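Long-range contacts in putative sortase (Streptococcus pneumoniae, PDB 2W1K), which probably joins pilin subunits into pilus fibres, acting as a class C sortase, a transpeptidase family of Gram-positive cell surfaces: residues K14-E19 with N138-V143; L29-R34 with V52-S57; A36-I41 with H93-P98; I74-Y79 with M89-V94; K167-L172 with N188-A193. All coordinates share one frame; numbering follows the deposited sequence. Where two conformers were deposited one is given.

How the contacts relate
From the N terminus, residues 14-19, at the turn between helices 5-15 and 18-34, meet 138-143 in contact 1, which closes a long loop. Contacts 2, 3 and 4 all lie within that loop. Contact 2 folds the coil 52-57 back onto the end of helix 18-34. Contact 3 crosses it, because 36-41 lies between the segments of contact 2 while 93-98 comes after both; Tyr31 and Tyr54 reach Asp95 and His93 between them. Contact 4 pairs strand 74-80 with 91-93 and shares His93 and Val94 with contact 3. Contact 5 follows as a hairpin in the same sheet, touching contact 1 where Val143 packs on Arg191.

Contact 1 (K14-E19 with N138-V143); sequences KSMTTE and NGQEIV
The side chain of Met16 points into the turn of 138-140, and this is the close part of the contact. CG stands anti to the backbone N (chi1 175°), and a bend at chi2 then brings SD to Asn138 O at 3.6 Å and to Gly139 CA at 4.2 Å, while the side chain of Gln140 lies obliquely past it. Gly139 is buried and has a positive phi of 117°, a conformation that glycine adopts readily.

The other side is looser. Thr18 lies at about a right angle to the side chain of Gln140 and makes only a light contact, and Thr17 is turned outward, its hydroxyl engaged as the N-cap of helix 18-34 by bonding Met20 N. Both threonines are exposed.

The turn is braced internally. Asn138 ND2 donates to Glu141 OE1 at 2.8 Å with an angle of 161°, meeting the carboxylate on its anti side; Tyr21 OH bonds the same OE1. The backbone closes with Asn138 N bonding Glu141 O at 3.1 Å. Asn138 OD1 accepts from Glu141 N at 3.0 Å, and this bond makes an Asx motif, here within the tight turn that joins strands 133-137 and 141-153 of the sortase sheet.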
# COMPACT_ATOMS: atom_id res chain seq x y z
N LYS A 14 9.31 15.08 -6.27
CA LYS A 14 10.03 16.34 -6.29
C LYS A 14 9.18 17.36 -5.59
O LYS A 14 9.71 18.31 -5.02
CB LYS A 14 10.41 16.84 -7.72
CG LYS A 14 9.55 18.00 -8.32
CD LYS A 14 9.54 19.31 -7.46
CE LYS A 14 10.41 20.53 -8.01
NZ LYS A 14 10.64 21.62 -6.95
N SER A 15 7.87 17.17 -5.63
CA SER A 15 7.02 18.15 -5.05
C SER A 15 7.06 18.10 -3.50
O SER A 15 6.81 19.11 -2.82
CB SER A 15 5.61 17.96 -5.57
OG SER A 15 5.09 16.85 -4.89
N MET A 16 7.40 16.94 -2.93
CA MET A 16 7.36 16.76 -1.49
C MET A 16 8.50 17.47 -0.76
O MET A 16 9.54 16.88 -0.53
CB MET A 16 7.40 15.30 -1.14
CG MET A 16 7.48 15.08 0.32
SD MET A 16 6.19 14.00 0.87
CE MET A 16 4.57 14.51 0.29
N THR A 17 8.32 18.72 -0.40
CA THR A 17 9.26 19.33 0.51
C THR A 17 9.33 18.62 1.90
O THR A 17 8.42 17.85 2.27
CB THR A 17 8.79 20.76 0.70
OG1 THR A 17 7.66 20.78 1.57
CG2 THR A 17 8.32 21.28 -0.67
N THR A 18 10.36 18.95 2.68
CA THR A 18 10.45 18.58 4.06
C THR A 18 9.21 18.95 4.91
O THR A 18 8.72 18.15 5.68
CB THR A 18 11.77 19.14 4.69
OG1 THR A 18 12.85 18.28 4.28
CG2 THR A 18 11.74 19.02 6.15
N GLU A 19 8.66 20.13 4.69
CA GLU A 19 7.46 20.59 5.40
C GLU A 19 6.25 19.77 5.03
O GLU A 19 5.56 19.31 5.93
CB GLU A 19 7.26 22.07 5.11
CG GLU A 19 6.18 22.78 5.89
CD GLU A 19 6.00 24.21 5.42
OE1 GLU A 19 5.36 24.44 4.35
OE2 GLU A 19 6.52 25.14 6.08
N ASN A 138 7.74 7.13 0.55
CA ASN A 138 6.81 8.10 1.18
C ASN A 138 7.23 9.49 0.82
O ASN A 138 6.72 10.49 1.39
CB ASN A 138 6.74 8.01 2.73
CG ASN A 138 8.10 8.16 3.44
OD1 ASN A 138 9.01 8.80 3.01
ND2 ASN A 138 8.18 7.55 4.56
N GLY A 139 8.17 9.57 -0.10
CA GLY A 139 8.69 10.90 -0.49
C GLY A 139 10.13 11.14 -0.20
O GLY A 139 10.93 11.40 -1.12
N GLN A 140 10.47 11.06 1.08
CA GLN A 140 11.86 11.25 1.61
C GLN A 140 12.56 10.01 2.04
O GLN A 140 13.72 10.10 2.38
CB GLN A 140 11.82 12.13 2.88
CG GLN A 140 10.97 13.34 2.69
CD GLN A 140 11.69 14.53 2.12
OE1 GLN A 140 11.17 15.27 1.26
NE2 GLN A 140 12.85 14.78 2.63
N GLU A 141 11.84 8.90 2.12
CA GLU A 141 12.38 7.62 2.55
C GLU A 141 11.83 6.48 1.65
O GLU A 141 10.66 6.51 1.20
CB GLU A 141 11.87 7.30 3.94
CG GLU A 141 12.15 8.43 4.92
CD GLU A 141 11.55 8.18 6.29
OE1 GLU A 141 10.29 8.17 6.33
OE2 GLU A 141 12.27 7.97 7.33
N ILE A 142 12.63 5.41 1.50
CA ILE A 142 12.15 4.24 0.86
C ILE A 142 12.11 3.18 1.91
O ILE A 142 13.12 2.92 2.60
CB ILE A 142 13.03 3.82 -0.34
CG1 ILE A 142 12.83 4.73 -1.56
CG2 ILE A 142 12.46 2.46 -0.82
CD1 ILE A 142 14.05 4.74 -2.67
N VAL A 143 10.97 2.52 2.08
CA VAL A 143 10.91 1.52 3.17
C VAL A 143 11.01 0.22 2.41
O VAL A 143 10.37 0.09 1.36
CB VAL A 143 9.57 1.57 3.91
CG1 VAL A 143 9.48 0.49 4.95
CG2 VAL A 143 9.37 3.01 4.48

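Contact 2 (L29-R34 with V52-S57); sequences LAYNQR and VNYQVS
Tyr31 and Tyr54 set their rings nearly parallel, with planes 6° apart, but slid so far that they barely overlap; the centroids are 4.7 Å apart. Tyr31 gets there with CG anti to its backbone N (chi1 176°), which sends the ring off the helix toward 52-57. Its CB meanwhile rests 4.2 Å from Val56 CG2. The hydroxyls are held farther on: Tyr31 OH bonds Asp95 OD1, and Tyr54 OH bonds His93 ND1.

Arg34 reaches over by a bend at chi3 (-65°) that turns its guanidinium back beside Tyr31. Arg34 NH2 donates to Tyr54 O at 2.9 Å, with the acceptor near the guanidinium plane although the donor sits well above the carbonyl plane. Two waters complete the edge: one is 2.9 Å from Arg34 NH1, and another, 2.8 Å from Arg34 NH2, donates to Asn53 O at 2.9 Å. Gln55 OE1 lies over one face and Tyr31 CA over the opposite one, so the group is flanked on both faces and bonded at its edge.

The contact thus fastens the coil that precedes strand 65-69 to the last turns of helix 18-34, with Tyr54 and Val56 also reaching Leu80 at the end of strand 74-80.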
# COMPACT_ATOMS: atom_id res chain seq x y z
N LEU A 29 0.27 9.62 11.46
CA LEU A 29 0.26 9.17 12.87
C LEU A 29 -1.16 9.34 13.47
O LEU A 29 -1.63 8.41 14.09
CB LEU A 29 1.23 10.01 13.76
CG LEU A 29 1.40 9.49 15.17
CD1 LEU A 29 1.86 8.02 15.19
CD2 LEU A 29 2.44 10.45 15.88
N ALA A 30 -1.77 10.55 13.30
CA ALA A 30 -3.10 10.91 13.80
C ALA A 30 -4.11 9.95 13.29
O ALA A 30 -5.00 9.46 14.03
CB ALA A 30 -3.55 12.33 13.35
N TYR A 31 -4.03 9.68 12.00
CA TYR A 31 -4.97 8.73 11.48
C TYR A 31 -4.80 7.35 12.16
O TYR A 31 -5.80 6.66 12.49
CB TYR A 31 -4.70 8.57 10.01
CG TYR A 31 -5.60 7.50 9.32
CD1 TYR A 31 -5.19 6.16 9.25
CD2 TYR A 31 -6.79 7.87 8.65
CE1 TYR A 31 -5.95 5.22 8.59
CE2 TYR A 31 -7.59 6.91 7.99
CZ TYR A 31 -7.17 5.59 7.95
OH TYR A 31 -7.89 4.56 7.30
N ASN A 32 -3.53 6.89 12.33
CA ASN A 32 -3.37 5.57 12.94
C ASN A 32 -3.95 5.56 14.38
O ASN A 32 -4.47 4.56 14.80
CB ASN A 32 -1.89 5.07 12.88
CG ASN A 32 -1.50 4.61 11.47
OD1 ASN A 32 -2.32 4.70 10.56
ND2 ASN A 32 -0.25 4.07 11.27
N GLN A 33 -3.86 6.70 15.10
CA GLN A 33 -4.24 6.81 16.50
C GLN A 33 -5.73 6.71 16.58
O GLN A 33 -6.20 6.06 17.50
CB GLN A 33 -3.81 8.14 17.16
CG GLN A 33 -2.24 8.37 17.26
CD GLN A 33 -1.49 7.70 18.47
OE1 GLN A 33 -0.73 6.66 18.29
NE2 GLN A 33 -1.69 8.27 19.73
N ARG A 34 -6.49 7.26 15.61
CA ARG A 34 -7.97 7.16 15.68
C ARG A 34 -8.55 5.80 15.42
O ARG A 34 -9.75 5.57 15.76
CB ARG A 34 -8.68 8.10 14.70
CG ARG A 34 -8.24 9.50 14.75
CD ARG A 34 -9.04 10.45 13.92
NE ARG A 34 -9.01 10.26 12.45
CZ ARG A 34 -8.12 10.84 11.66
NH1 ARG A 34 -7.15 11.60 12.21
NH2 ARG A 34 -8.19 10.68 10.36
N VAL A 52 -15.25 7.89 3.38
CA VAL A 52 -14.01 7.99 4.08
C VAL A 52 -13.49 9.40 4.21
O VAL A 52 -13.55 10.19 3.30
CB VAL A 52 -12.93 7.04 3.49
CG1 VAL A 52 -11.71 7.00 4.43
CG2 VAL A 52 -13.46 5.60 3.35
N ASN A 53 -12.96 9.76 5.36
CA ASN A 53 -12.23 11.02 5.45
C ASN A 53 -10.96 10.79 6.19
O ASN A 53 -10.92 10.79 7.41
CB ASN A 53 -13.05 12.12 6.16
CG ASN A 53 -14.20 11.55 7.05
OD1 ASN A 53 -15.43 11.70 6.75
ND2 ASN A 53 -13.79 10.90 8.19
N TYR A 54 -9.89 10.55 5.43
CA TYR A 54 -8.60 10.34 6.04
C TYR A 54 -8.07 11.58 6.72
O TYR A 54 -7.38 11.47 7.71
CB TYR A 54 -7.60 9.89 4.99
CG TYR A 54 -7.68 8.44 4.61
CD1 TYR A 54 -8.68 8.00 3.75
CD2 TYR A 54 -6.69 7.49 5.05
CE1 TYR A 54 -8.74 6.67 3.32
CE2 TYR A 54 -6.75 6.18 4.64
CZ TYR A 54 -7.77 5.75 3.78
OH TYR A 54 -7.83 4.43 3.33
N GLN A 55 -8.36 12.77 6.19
CA GLN A 55 -7.80 14.03 6.73
C GLN A 55 -6.26 13.94 6.79
O GLN A 55 -5.62 14.30 7.81
CB GLN A 55 -8.36 14.39 8.12
CG GLN A 55 -9.83 14.35 8.15
CD GLN A 55 -10.48 14.88 9.43
OE1 GLN A 55 -10.01 14.62 10.54
NE2 GLN A 55 -11.62 15.60 9.27
N VAL A 56 -5.67 13.36 5.78
CA VAL A 56 -4.19 13.30 5.75
C VAL A 56 -3.75 14.43 4.74
O VAL A 56 -2.87 15.25 5.01
CB VAL A 56 -3.69 11.84 5.33
CG1 VAL A 56 -2.24 11.85 4.85
CG2 VAL A 56 -4.04 10.77 6.45
N SER A 57 -4.48 14.54 3.65
CA SER A 57 -4.16 15.60 2.66
C SER A 57 -5.37 16.53 2.46
O SER A 57 -6.52 16.08 2.64
CB SER A 57 -3.83 14.94 1.28
OG SER A 57 -3.48 16.02 0.39
O HOH W 1 -5.39 12.52 10.16
O HOH W 2 -10.35 9.01 9.67

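Contact 3 (A36-I41 with H93-P98); sequences ASQNRI and HVDGTP
Ile41 packs against a type II beta turn running from Val94 to Thr97, whose Gly96 has the positive phi (101°) expected at the third position. The isoleucine divides at CB. One branch, CG2, meets Val94 CG1 at 3.8 Å. The other starts at CG1, 3.7 Å from Gly96 O, and finishes with CD1 at 3.9 Å from Thr97 CG2. CG1 lies anti to the carbonyl carbon (chi1 -73°), which puts the two branches on different residues of the turn, and Leu161 also touches this side chain.

At the other end of the segment, Gln38 extends toward Asp95, crossing it at about a right angle. The link here is a water that donates to Gln38 OE1 at 2.6 Å and to Asp95 OD1 at 2.8 Å, an oxygen also held by Tyr31. A second water joins Gly96 O to Asn39 O, the latter weakly.

Through Gln38 and Ile41 the segment is anchored on the loop after strand 91-93. In class C sortases an N-terminal region generally bears the lid over the active site, and this coil is probably on the way to it. The turn itself is pinned at one acceptor: Val94 O receives both Thr97 N at 3.1 Å and Thr97 OG1 at 2.8 Å.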
# COMPACT_ATOMS: atom_id res chain seq x y z
N ALA A 36 -8.06 2.83 16.92
CA ALA A 36 -8.67 2.13 18.13
C ALA A 36 -10.26 2.28 18.11
O ALA A 36 -11.02 1.27 17.97
CB ALA A 36 -8.03 2.58 19.53
N SER A 37 -10.74 3.53 18.21
CA SER A 37 -12.15 3.96 17.86
C SER A 37 -12.97 3.28 16.69
O SER A 37 -14.12 2.86 16.95
CB SER A 37 -12.21 5.49 17.69
OG SER A 37 -11.23 6.13 18.51
N GLN A 38 -12.47 3.22 15.44
CA GLN A 38 -13.18 2.48 14.33
C GLN A 38 -13.37 0.96 14.56
O GLN A 38 -12.89 0.42 15.59
CB GLN A 38 -12.49 2.68 12.97
CG GLN A 38 -12.78 4.04 12.30
CD GLN A 38 -12.12 4.13 10.88
OE1 GLN A 38 -11.32 5.04 10.61
NE2 GLN A 38 -12.42 3.14 10.02
N ASN A 39 -14.04 0.28 13.62
CA ASN A 39 -14.15 -1.20 13.72
C ASN A 39 -14.11 -2.10 12.46
O ASN A 39 -13.08 -2.74 12.15
CB ASN A 39 -15.23 -1.66 14.71
CG ASN A 39 -14.62 -2.37 15.92
OD1 ASN A 39 -13.88 -3.36 15.76
ND2 ASN A 39 -14.88 -1.84 17.13
N ARG A 40 -15.24 -2.16 11.75
CA ARG A 40 -15.31 -2.88 10.49
C ARG A 40 -14.41 -2.25 9.38
O ARG A 40 -14.46 -1.05 9.02
CB ARG A 40 -16.77 -3.09 10.05
CG ARG A 40 -17.50 -4.23 10.83
CD ARG A 40 -18.83 -4.64 10.19
NE ARG A 40 -18.58 -5.35 8.94
CZ ARG A 40 -18.77 -4.85 7.71
NH1 ARG A 40 -18.46 -5.60 6.66
NH2 ARG A 40 -19.27 -3.62 7.54
N ILE A 41 -13.51 -3.10 8.92
CA ILE A 41 -12.76 -2.84 7.73
C ILE A 41 -13.78 -3.19 6.63
O ILE A 41 -14.48 -4.12 6.79
CB ILE A 41 -11.53 -3.75 7.74
CG1 ILE A 41 -10.56 -3.19 8.78
CG2 ILE A 41 -10.98 -3.91 6.32
CD1 ILE A 41 -9.67 -4.15 9.39
N HIS A 93 -4.90 2.31 -0.39
CA HIS A 93 -4.86 1.87 0.98
C HIS A 93 -6.29 1.59 1.45
O HIS A 93 -7.24 2.30 1.06
CB HIS A 93 -4.18 2.95 1.84
CG HIS A 93 -4.36 2.72 3.29
ND1 HIS A 93 -5.44 3.24 3.99
CD2 HIS A 93 -3.62 2.00 4.19
CE1 HIS A 93 -5.37 2.83 5.24
NE2 HIS A 93 -4.29 2.08 5.39
N VAL A 94 -6.45 0.52 2.23
CA VAL A 94 -7.75 0.08 2.82
C VAL A 94 -8.07 0.78 4.14
O VAL A 94 -7.42 0.58 5.16
CB VAL A 94 -7.78 -1.46 2.93
CG1 VAL A 94 -9.12 -1.97 3.58
CG2 VAL A 94 -7.68 -2.05 1.42
N ASP A 95 -9.04 1.68 4.09
CA ASP A 95 -9.48 2.40 5.28
C ASP A 95 -9.78 1.43 6.42
O ASP A 95 -10.48 0.40 6.22
CB ASP A 95 -10.71 3.22 4.94
CG ASP A 95 -11.17 4.12 6.14
OD1 ASP A 95 -10.41 4.95 6.66
OD2 ASP A 95 -12.31 3.97 6.61
N GLY A 96 -9.31 1.78 7.62
CA GLY A 96 -9.63 1.08 8.81
C GLY A 96 -8.39 0.19 9.09
O GLY A 96 -8.32 -0.53 10.09
N THR A 97 -7.42 0.19 8.19
CA THR A 97 -6.08 -0.41 8.52
C THR A 97 -5.07 0.76 8.61
O THR A 97 -5.23 1.80 7.95
CB THR A 97 -5.59 -1.46 7.51
OG1 THR A 97 -5.22 -0.81 6.28
CG2 THR A 97 -6.76 -2.51 7.29
N PRO A 98 -4.04 0.59 9.46
CA PRO A 98 -3.08 1.66 9.59
C PRO A 98 -2.40 2.04 8.28
O PRO A 98 -2.18 1.21 7.36
CB PRO A 98 -2.10 1.14 10.70
CG PRO A 98 -2.17 -0.45 10.49
CD PRO A 98 -3.72 -0.59 10.29
O HOH W 3 -11.33 6.76 8.64
O HOH W 4 -10.57 -0.41 12.12

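Contact 4 (I74-Y79 with M89-V94); sequences IMEPVY and MGLAHV
The ring of Tyr79 has Met89 SD above one face, 4.7 Å from its centroid and 16° off the ring normal, a Met-aromatic contact at some distance. The ring of His86 also meets it, the planes nearly parallel. At the edge, near the ring plane, lie Leu91 O, Gly90 CA and a water bound to the hydroxyl. Met89 takes the crowded position for CG, between its backbone N and carbonyl carbon, which starts the chain toward the ring with CG 3.7 Å from Tyr79 CE2; a bend at chi3 then brings CE to Tyr79 OH and CZ. The water bonded to Tyr79 OH donates a proton to Met89 O, and a second water joins Met89 O to Glu76 OE1, so this carbonyl receives two water protons.

The backbones pair in parallel, their short axes 30° apart. Leu91 N donates to Pro77 O at 3.0 Å, Tyr79 N to Leu91 O at 2.9 Å and His93 N to Tyr79 O at 2.7 Å; all three are close to straight, the middle one at 177°. Val78 and Leu91 share one face of the sheet, Tyr79 and Ala92 the other. Beside the pairing, Leu91 CD1 lies 3.7 Å from Glu76 CB, the two side chains crossing at about a right angle.

The contact is buried, its centre about 6 Å from the centre of the chain, and joins the two strands of a beta-alpha-beta unit linked by helix 84-89. Strand 65-69 flanks 74-80 on the side away from 91-93, and strand 106-111 flanks 91-93; Leu67 and Ile110 close over Val78 and Leu91.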
# COMPACT_ATOMS: atom_id res chain seq x y z
N ILE A 74 6.13 -4.18 -11.02
CA ILE A 74 5.05 -3.33 -10.56
C ILE A 74 5.61 -2.05 -9.98
O ILE A 74 6.46 -2.12 -9.06
CB ILE A 74 4.30 -4.07 -9.46
CG1 ILE A 74 3.62 -5.32 -10.07
CG2 ILE A 74 3.20 -3.12 -8.77
CD1 ILE A 74 2.92 -6.24 -8.98
N MET A 75 5.16 -0.91 -10.49
CA MET A 75 5.55 0.37 -9.93
C MET A 75 4.32 1.30 -10.00
O MET A 75 4.01 1.77 -11.06
CB MET A 75 6.75 0.92 -10.75
CG MET A 75 7.31 2.28 -10.29
SD MET A 75 8.67 3.03 -11.24
CE MET A 75 9.78 1.68 -11.74
N GLU A 76 3.63 1.58 -8.87
CA GLU A 76 2.33 2.26 -8.93
C GLU A 76 2.12 3.32 -7.83
O GLU A 76 2.59 3.16 -6.69
CB GLU A 76 1.24 1.19 -8.73
CG GLU A 76 1.04 0.17 -9.79
CD GLU A 76 0.51 0.79 -11.12
OE1 GLU A 76 -0.17 1.85 -11.11
OE2 GLU A 76 0.81 0.22 -12.19
N PRO A 77 1.39 4.38 -8.15
CA PRO A 77 0.91 5.22 -7.05
C PRO A 77 0.01 4.52 -6.08
O PRO A 77 -0.77 3.61 -6.41
CB PRO A 77 0.12 6.31 -7.78
CG PRO A 77 -0.30 5.60 -9.06
CD PRO A 77 0.82 4.79 -9.45
N VAL A 78 0.10 4.94 -4.83
CA VAL A 78 -0.88 4.45 -3.87
C VAL A 78 -1.81 5.62 -3.44
O VAL A 78 -1.33 6.73 -2.95
CB VAL A 78 -0.18 3.83 -2.60
CG1 VAL A 78 -1.22 3.32 -1.57
CG2 VAL A 78 0.84 2.72 -3.03
N TYR A 79 -3.12 5.36 -3.57
CA TYR A 79 -4.14 6.33 -3.11
C TYR A 79 -4.74 5.95 -1.76
O TYR A 79 -4.57 4.87 -1.25
CB TYR A 79 -5.26 6.53 -4.15
CG TYR A 79 -4.76 7.12 -5.47
CD1 TYR A 79 -4.61 8.47 -5.66
CD2 TYR A 79 -4.37 6.27 -6.48
CE1 TYR A 79 -4.09 8.98 -6.83
CE2 TYR A 79 -3.86 6.76 -7.63
CZ TYR A 79 -3.74 8.09 -7.80
OH TYR A 79 -3.28 8.51 -9.04
N MET A 89 -7.41 3.81 -10.87
CA MET A 89 -6.20 4.61 -11.18
C MET A 89 -4.86 4.15 -10.62
O MET A 89 -3.80 4.74 -10.98
CB MET A 89 -6.44 6.14 -10.90
CG MET A 89 -6.97 6.44 -9.57
SD MET A 89 -7.89 8.06 -9.59
CE MET A 89 -6.67 9.04 -10.42
N GLY A 90 -4.85 3.10 -9.81
CA GLY A 90 -3.62 2.70 -9.13
C GLY A 90 -3.99 1.77 -7.99
O GLY A 90 -5.00 1.00 -8.09
N LEU A 91 -3.14 1.77 -6.93
CA LEU A 91 -3.37 0.86 -5.77
C LEU A 91 -4.02 1.72 -4.72
O LEU A 91 -3.96 2.94 -4.83
CB LEU A 91 -2.04 0.31 -5.25
CG LEU A 91 -1.21 -0.33 -6.35
CD1 LEU A 91 0.13 -0.76 -5.83
CD2 LEU A 91 -2.06 -1.57 -7.03
N ALA A 92 -4.65 1.13 -3.72
CA ALA A 92 -5.41 2.01 -2.75
C ALA A 92 -5.30 1.45 -1.36
O ALA A 92 -5.58 0.26 -1.15
CB ALA A 92 -6.86 2.12 -3.11
N HIS A 93 -4.90 2.31 -0.39
CA HIS A 93 -4.86 1.87 0.98
C HIS A 93 -6.29 1.59 1.45
O HIS A 93 -7.24 2.30 1.06
CB HIS A 93 -4.18 2.95 1.84
CG HIS A 93 -4.36 2.72 3.29
ND1 HIS A 93 -5.44 3.24 3.99
CD2 HIS A 93 -3.62 2.00 4.19
CE1 HIS A 93 -5.37 2.83 5.24
NE2 HIS A 93 -4.29 2.08 5.39
N VAL A 94 -6.45 0.52 2.23
CA VAL A 94 -7.75 0.08 2.82
C VAL A 94 -8.07 0.78 4.14
O VAL A 94 -7.42 0.58 5.16
CB VAL A 94 -7.78 -1.46 2.93
CG1 VAL A 94 -9.12 -1.97 3.58
CG2 VAL A 94 -7.68 -2.05 1.42
O HOH W 5 -1.44 4.07 -12.42
O HOH W 6 -2.86 7.34 -11.57

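Contact 5 (K167-L172 with N188-A193); sequences KNIMTL and NFERVA
Asn168, Met170, Phe189 and Arg191 carry the backbone pairing of two antiparallel strands, whose short axes make 149°: Met170 N and Phe189 O bond at 2.9 Å, Phe189 N and Met170 O at 2.8 Å, and Arg191 N donates to Asn168 O at 3.1 Å.

On the face of Ile169 and Glu190, an exposed lysine is tied down by charge. Lys167, extended until a final bend at chi4, lays its aliphatic chain against the carboxylate of Glu190 and forms a salt bridge from NZ to OE2 at 3.0 Å, met on the syn side; a water also ties Glu190 OE2 to Asn168 N. Further along the same face Thr171 and Asn188 lie side by side, Thr171 OG1 donating to Asn188 OD1 at 2.7 Å. Arg107 donates to both of these oxygens, and Asn188 ND2 is taken up by Asp149 and Glu151, so this buried polar pair is well satisfied.

Asn168 puts its amide against Arg191. ND2 lies over one face of the guanidinium and donates to Gly103 O and Leu101 O, while OD1 accepts weakly from Arg191 NE. Arg191 has its stronger partners outside: Tyr145 OH and a bound MES sulfonate, probably from the crystallisation liquor. On the other side of the sheet Leu172 CD2 meets Phe189 CE1 at 3.5 Å.

Both strands of the hairpin have a further neighbour, 106-111 beside 168-176 and 141-153 beside 183-196, and Leu134 of strand 133-137 touches Met170, Leu172 and Phe189.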
# COMPACT_ATOMS: atom_id res chain seq x y z
N LYS A 167 4.59 -7.76 14.71
CA LYS A 167 5.34 -7.39 13.53
C LYS A 167 4.81 -6.13 12.86
O LYS A 167 3.68 -5.73 13.04
CB LYS A 167 5.32 -8.57 12.49
CG LYS A 167 6.13 -9.80 13.00
CD LYS A 167 6.23 -10.87 11.94
CE LYS A 167 7.06 -12.10 12.37
NZ LYS A 167 8.57 -11.79 12.59
N ASN A 168 5.63 -5.60 11.98
CA ASN A 168 5.26 -4.49 11.15
C ASN A 168 5.08 -5.06 9.73
O ASN A 168 6.05 -5.52 9.12
CB ASN A 168 6.33 -3.39 11.22
CG ASN A 168 5.91 -2.12 10.49
OD1 ASN A 168 5.97 -2.03 9.26
ND2 ASN A 168 5.51 -1.10 11.26
N ILE A 169 3.85 -4.96 9.21
CA ILE A 169 3.46 -5.71 8.03
C ILE A 169 2.80 -4.83 7.02
O ILE A 169 2.13 -3.87 7.39
CB ILE A 169 2.44 -6.79 8.44
CG1 ILE A 169 3.02 -7.68 9.57
CG2 ILE A 169 2.00 -7.63 7.23
CD1 ILE A 169 4.20 -8.68 9.18
N MET A 170 3.04 -5.11 5.75
CA MET A 170 2.23 -4.55 4.69
C MET A 170 1.54 -5.73 4.01
O MET A 170 2.26 -6.71 3.63
CB MET A 170 3.08 -3.83 3.64
CG MET A 170 2.21 -3.20 2.52
SD MET A 170 3.21 -2.14 1.47
CE MET A 170 3.07 -0.61 2.42
N THR A 171 0.20 -5.69 3.94
CA THR A 171 -0.53 -6.84 3.33
C THR A 171 -1.13 -6.36 2.02
O THR A 171 -1.76 -5.27 1.96
CB THR A 171 -1.63 -7.41 4.24
OG1 THR A 171 -1.03 -7.92 5.45
CG2 THR A 171 -2.52 -8.52 3.51
N LEU A 172 -0.82 -7.08 0.92
CA LEU A 172 -1.40 -6.81 -0.42
C LEU A 172 -2.69 -7.66 -0.58
O LEU A 172 -2.69 -8.87 -0.32
CB LEU A 172 -0.40 -7.17 -1.50
CG LEU A 172 0.65 -6.09 -1.82
CD1 LEU A 172 0.98 -4.94 -0.87
CD2 LEU A 172 1.81 -6.45 -2.69
N ASN A 188 1.44 -11.16 2.56
CA ASN A 188 2.04 -10.43 3.68
C ASN A 188 3.50 -10.19 3.49
O ASN A 188 4.26 -11.10 3.05
CB ASN A 188 1.73 -11.13 5.01
CG ASN A 188 0.23 -11.44 5.12
OD1 ASN A 188 -0.57 -10.54 4.96
ND2 ASN A 188 -0.14 -12.72 5.21
N PHE A 189 3.91 -8.97 3.83
CA PHE A 189 5.30 -8.60 3.71
C PHE A 189 5.77 -8.04 5.06
O PHE A 189 5.02 -7.29 5.68
CB PHE A 189 5.40 -7.43 2.72
CG PHE A 189 5.25 -7.83 1.27
CD1 PHE A 189 3.96 -8.06 0.72
CD2 PHE A 189 6.38 -7.96 0.45
CE1 PHE A 189 3.83 -8.43 -0.66
CE2 PHE A 189 6.24 -8.30 -0.92
CZ PHE A 189 4.95 -8.52 -1.45
N GLU A 190 7.01 -8.35 5.51
CA GLU A 190 7.49 -7.80 6.78
C GLU A 190 8.51 -6.68 6.44
O GLU A 190 9.30 -6.78 5.48
CB GLU A 190 8.16 -8.87 7.70
CG GLU A 190 8.37 -8.30 9.11
CD GLU A 190 8.87 -9.34 10.18
OE1 GLU A 190 9.19 -10.45 9.76
OE2 GLU A 190 8.94 -9.03 11.41
N ARG A 191 8.49 -5.64 7.24
CA ARG A 191 9.34 -4.53 7.04
C ARG A 191 10.73 -4.90 7.39
O ARG A 191 10.98 -5.49 8.47
CB ARG A 191 8.95 -3.39 7.94
CG ARG A 191 9.93 -2.19 7.77
CD ARG A 191 9.38 -0.96 8.69
NE ARG A 191 8.10 -0.42 8.19
CZ ARG A 191 7.82 0.90 8.13
NH1 ARG A 191 8.67 1.84 8.66
NH2 ARG A 191 6.71 1.30 7.56
N VAL A 192 11.64 -4.49 6.50
CA VAL A 192 13.07 -4.74 6.74
C VAL A 192 13.97 -3.51 7.14
O VAL A 192 14.83 -3.61 8.02
CB VAL A 192 13.63 -5.53 5.44
CG1 VAL A 192 15.03 -5.35 5.24
CG2 VAL A 192 13.23 -6.95 5.50
N ALA A 193 13.79 -2.39 6.48
CA ALA A 193 14.70 -1.28 6.70
C ALA A 193 13.99 -0.06 6.08
O ALA A 193 13.01 -0.21 5.29
CB ALA A 193 16.09 -1.54 5.95
O HOH W 7 8.55 -6.52 12.20